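Local coordinates for protein transcriptional regulator, GntR family (Thermotoga maritima, PDB 3SXM) that probably binds DNA as a GntR-family transcriptional regulator; this piece is its all-helical, metal-binding FCD domain, here free of metal, at residues L62-I67 with S77-I82. The protein carries 3 engineered substitutions. Sequence-based numbering, arbitrary orientation.
Sequences LHKLFI and SLYEKI
Tyr79 reaches from helix 73-90 to helix 51-68 and lays one face of its ring on Ile67. The CH-pi contact is well centred: Ile67 CG1 sits 3.7 Å from the centroid of the Tyr79 ring, only 10° off the normal. Ile67 CD1 extends the apolar contact along the CD1 side of the ring, and Ile67 CG2 packs on Tyr79 CB. With CG anti to the backbone N (chi1 -164°), Tyr79 spans the gap between the helices, whose local axes come as near as 10.7 Å. Lys64 meets the ring at its edge, near the ring plane, with its CG 3.8 Å from Tyr79 CE2. Beyond CG the lysine chain runs extended, away from the ring, toward Glu80.

The charged contact is mostly water-mediated. Lys64 NZ and Glu80 OE1 form a long salt bridge of 3.7 Å. One water joins them, accepting from Lys64 NZ at 2.7 Å and donating to Glu80 OE1 at 2.6 Å. The glutamate chain bends at chi2, which brings its carboxylate to this water. Lys64 NZ also has a salt bridge to Glu60.

At the inner end, Tyr79 OH lies 3.6 Å from His63 CB. The two residues share a partner: Glu19 on helix 5-25 bonds Tyr79 OH through OE2 and His63 ND1 through OE1. A leucine in place of Tyr79 would probably strip Ile67 of its aromatic cover and leave Glu19 OE2 without this hydroxyl, so its carboxylate could turn more easily beside His63.

The two segments run nearly antiparallel, at 153°, as neighbouring arms of a helical hairpin in the FCD helical bundle. His63 puts the contact at the zinc site, being one of the ligands, with Asp59, His103 and His125, that hold zinc in another structure of this protein; here, without metal, His63 NE2 is hydrogen-bonded to His103 NE2.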
ATOM      1  N   LEU A  62     -17.963   2.095  -0.965  1.00 17.29           N
ATOM      2  CA  LEU A  62     -17.445   0.741  -0.754  1.00 15.07           C
ATOM      3  C   LEU A  62     -15.927   0.805  -0.644  1.00 17.75           C
ATOM      4  O   LEU A  62     -15.355   0.203   0.262  1.00 14.15           O
ATOM      5  CB  LEU A  62     -17.887  -0.174  -1.910  1.00 14.37           C
ATOM      6  CG  LEU A  62     -17.415  -1.612  -1.771  1.00 15.50           C
ATOM      7  CD1 LEU A  62     -17.924  -2.275  -0.505  1.00 14.85           C
ATOM      8  CD2 LEU A  62     -17.815  -2.397  -2.967  1.00 19.61           C
ATOM      9  N   HIS A  63     -15.283   1.480  -1.586  1.00 14.33           N
ATOM     10  CA  HIS A  63     -13.814   1.486  -1.616  1.00 11.29           C
ATOM     11  C   HIS A  63     -13.266   2.302  -0.454  1.00 14.44           C
ATOM     12  O   HIS A  63     -12.261   1.871   0.165  1.00 12.88           O
ATOM     13  CB  HIS A  63     -13.307   1.936  -2.974  1.00 12.70           C
ATOM     14  CG  HIS A  63     -13.654   0.964  -4.051  1.00 14.71           C
ATOM     15  ND1 HIS A  63     -12.868  -0.118  -4.393  1.00 15.01           N
ATOM     16  CD2 HIS A  63     -14.770   0.872  -4.825  1.00 16.70           C
ATOM     17  CE1 HIS A  63     -13.478  -0.833  -5.321  1.00 15.57           C
ATOM     18  NE2 HIS A  63     -14.625  -0.234  -5.596  1.00 14.20           N
ATOM     19  N   LYS A  64     -13.892   3.403  -0.093  1.00 15.83           N
ATOM     20  CA  LYS A  64     -13.494   4.153   1.125  1.00 12.03           C
ATOM     21  C   LYS A  64     -13.721   3.335   2.383  1.00 15.64           C
ATOM     22  O   LYS A  64     -12.941   3.534   3.331  1.00 14.68           O
ATOM     23  CB  LYS A  64     -14.182   5.503   1.219  1.00 16.57           C
ATOM     24  CG  LYS A  64     -13.585   6.468   0.239  1.00 18.46           C
ATOM     25  CD  LYS A  64     -14.176   7.835   0.349  1.00 23.47           C
ATOM     26  CE  LYS A  64     -13.299   8.873  -0.365  1.00 24.49           C
ATOM     27  NZ  LYS A  64     -13.971  10.199  -0.313  1.00 25.94           N
ATOM     28  N   LEU A  65     -14.726   2.449   2.436  1.00 14.23           N
ATOM     29  CA  LEU A  65     -14.979   1.622   3.631  1.00 12.90           C
ATOM     30  C   LEU A  65     -13.791   0.718   3.865  1.00 14.05           C
ATOM     31  O   LEU A  65     -13.355   0.516   5.033  1.00 14.20           O
ATOM     32  CB  LEU A  65     -16.265   0.743   3.446  1.00 15.81           C
ATOM     33  CG  LEU A  65     -16.463  -0.381   4.480  1.00 16.90           C
ATOM     34  CD1 LEU A  65     -16.631   0.141   5.820  1.00 19.74           C
ATOM     35  CD2 LEU A  65     -17.639  -1.234   4.071  1.00 21.80           C
ATOM     36  N   PHE A  66     -13.230   0.159   2.820  1.00 13.78           N
ATOM     37  CA  PHE A  66     -12.116  -0.814   2.982  1.00 12.84           C
ATOM     38  C   PHE A  66     -10.988  -0.068   3.694  1.00 14.58           C
ATOM     39  O   PHE A  66     -10.366  -0.580   4.632  1.00 13.60           O
ATOM     40  CB  PHE A  66     -11.626  -1.342   1.645  1.00 13.97           C
ATOM     41  CG  PHE A  66     -12.653  -2.157   0.866  1.00 14.10           C
ATOM     42  CD1 PHE A  66     -13.711  -2.790   1.479  1.00 13.16           C
ATOM     43  CD2 PHE A  66     -12.546  -2.235  -0.513  1.00 17.78           C
ATOM     44  CE1 PHE A  66     -14.663  -3.526   0.739  1.00 14.80           C
ATOM     45  CE2 PHE A  66     -13.492  -2.990  -1.230  1.00 16.90           C
ATOM     46  CZ  PHE A  66     -14.500  -3.610  -0.592  1.00 15.49           C
ATOM     47  N   ILE A  67     -10.731   1.131   3.229  1.00 11.68           N
ATOM     48  CA  ILE A  67      -9.614   1.960   3.764  1.00 12.04           C
ATOM     49  C   ILE A  67      -9.921   2.362   5.210  1.00 12.13           C
ATOM     50  O   ILE A  67      -9.050   2.246   6.125  1.00 13.18           O
ATOM     51  CB  ILE A  67      -9.411   3.179   2.895  1.00 11.60           C
ATOM     52  CG1 ILE A  67      -8.991   2.777   1.479  1.00 12.80           C
ATOM     53  CG2 ILE A  67      -8.432   4.193   3.525  1.00 13.61           C
ATOM     54  CD1 ILE A  67      -7.586   2.208   1.332  1.00 13.72           C
ATOM     55  N   SER A  77      -5.851   9.277   5.395  1.00 12.79           N
ATOM     56  CA  SER A  77      -5.539  10.603   4.900  1.00 11.95           C
ATOM     57  C   SER A  77      -4.857  10.529   3.540  1.00 13.37           C
ATOM     58  O   SER A  77      -5.122  11.398   2.677  1.00 15.47           O
ATOM     59  CB  SER A  77      -4.672  11.373   5.928  1.00 17.71           C
ATOM     60  OG  SER A  77      -3.334  10.973   5.933  1.00 27.05           O
ATOM     61  N   LEU A  78      -4.042   9.515   3.278  1.00 12.73           N
ATOM     62  CA  LEU A  78      -3.378   9.392   1.972  1.00 12.10           C
ATOM     63  C   LEU A  78      -4.411   9.049   0.924  1.00 12.02           C
ATOM     64  O   LEU A  78      -4.361   9.575  -0.201  1.00 12.24           O
ATOM     65  CB  LEU A  78      -2.272   8.315   2.024  1.00 12.43           C
ATOM     66  CG  LEU A  78      -1.082   8.675   2.916  1.00 12.16           C
ATOM     67  CD1 LEU A  78      -0.195   7.480   2.990  1.00 16.91           C
ATOM     68  CD2 LEU A  78      -0.309   9.842   2.360  1.00 17.40           C
ATOM     69  N   TYR A  79      -5.382   8.230   1.283  1.00 12.36           N
ATOM     70  CA  TYR A  79      -6.428   7.840   0.301  1.00 10.08           C
ATOM     71  C   TYR A  79      -7.283   9.070   0.007  1.00 12.24           C
ATOM     72  O   TYR A  79      -7.667   9.329  -1.175  1.00 13.52           O
ATOM     73  CB  TYR A  79      -7.282   6.709   0.823  1.00 10.91           C
ATOM     74  CG  TYR A  79      -8.109   6.006  -0.230  1.00 12.15           C
ATOM     75  CD1 TYR A  79      -7.546   5.069  -1.059  1.00 10.18           C
ATOM     76  CD2 TYR A  79      -9.446   6.273  -0.330  1.00 11.23           C
ATOM     77  CE1 TYR A  79      -8.330   4.371  -2.010  1.00 11.35           C
ATOM     78  CE2 TYR A  79     -10.230   5.603  -1.298  1.00 12.81           C
ATOM     79  CZ  TYR A  79      -9.657   4.694  -2.102  1.00 12.27           C
ATOM     80  OH  TYR A  79     -10.457   4.054  -3.039  1.00 13.18           O
ATOM     81  N   GLU A  80      -7.592   9.868   1.031  1.00 12.21           N
ATOM     82  CA  GLU A  80      -8.338  11.103   0.822  1.00 13.47           C
ATOM     83  C   GLU A  80      -7.576  12.038  -0.099  1.00 16.35           C
ATOM     84  O   GLU A  80      -8.158  12.720  -0.985  1.00 16.31           O
ATOM     85  CB  GLU A  80      -8.549  11.749   2.165  1.00 16.83           C
ATOM     86  CG  GLU A  80      -9.693  11.203   2.914  1.00 31.22           C
ATOM     87  CD  GLU A  80     -10.965  11.976   2.645  1.00 66.89           C
ATOM     88  OE1 GLU A  80     -11.327  12.100   1.464  1.00 30.32           O
ATOM     89  OE2 GLU A  80     -11.585  12.481   3.608  1.00 81.89           O
ATOM     90  N   LYS A  81      -6.255  12.120   0.096  1.00 14.03           N
ATOM     91  CA  LYS A  81      -5.440  12.990  -0.738  1.00 12.40           C
ATOM     92  C   LYS A  81      -5.491  12.643  -2.217  1.00 14.44           C
ATOM     93  O   LYS A  81      -5.484  13.580  -3.055  1.00 16.22           O
ATOM     94  CB  LYS A  81      -3.972  12.955  -0.267  1.00 17.05           C
ATOM     95  CG  LYS A  81      -3.017  13.818  -1.082  1.00 24.13           C
ATOM     96  CD  LYS A  81      -3.164  15.297  -0.763  1.00 46.45           C
ATOM     97  CE  LYS A  81      -2.137  16.145  -1.529  1.00 59.09           C
ATOM     98  NZ  LYS A  81      -0.840  16.224  -0.795  1.00 50.47           N
ATOM     99  N   ILE A  82      -5.554  11.352  -2.509  1.00 14.78           N
ATOM    100  CA  ILE A  82      -5.573  10.875  -3.880  1.00 13.32           C
ATOM    101  C   ILE A  82      -6.981  10.719  -4.429  1.00 14.16           C
ATOM    102  O   ILE A  82      -7.132  10.347  -5.574  1.00 12.59           O
ATOM    103  CB  ILE A  82      -4.761   9.632  -4.122  1.00 13.42           C
ATOM    104  CG1 ILE A  82      -5.337   8.418  -3.395  1.00 13.81           C
ATOM    105  CG2 ILE A  82      -3.291   9.912  -3.777  1.00 15.40           C
ATOM    106  CD1 ILE A  82      -4.664   7.071  -3.762  1.00 15.54           C
TER
HETATM  107  O   HOH W   1     -12.962  12.699  -0.530  0.77 26.62           O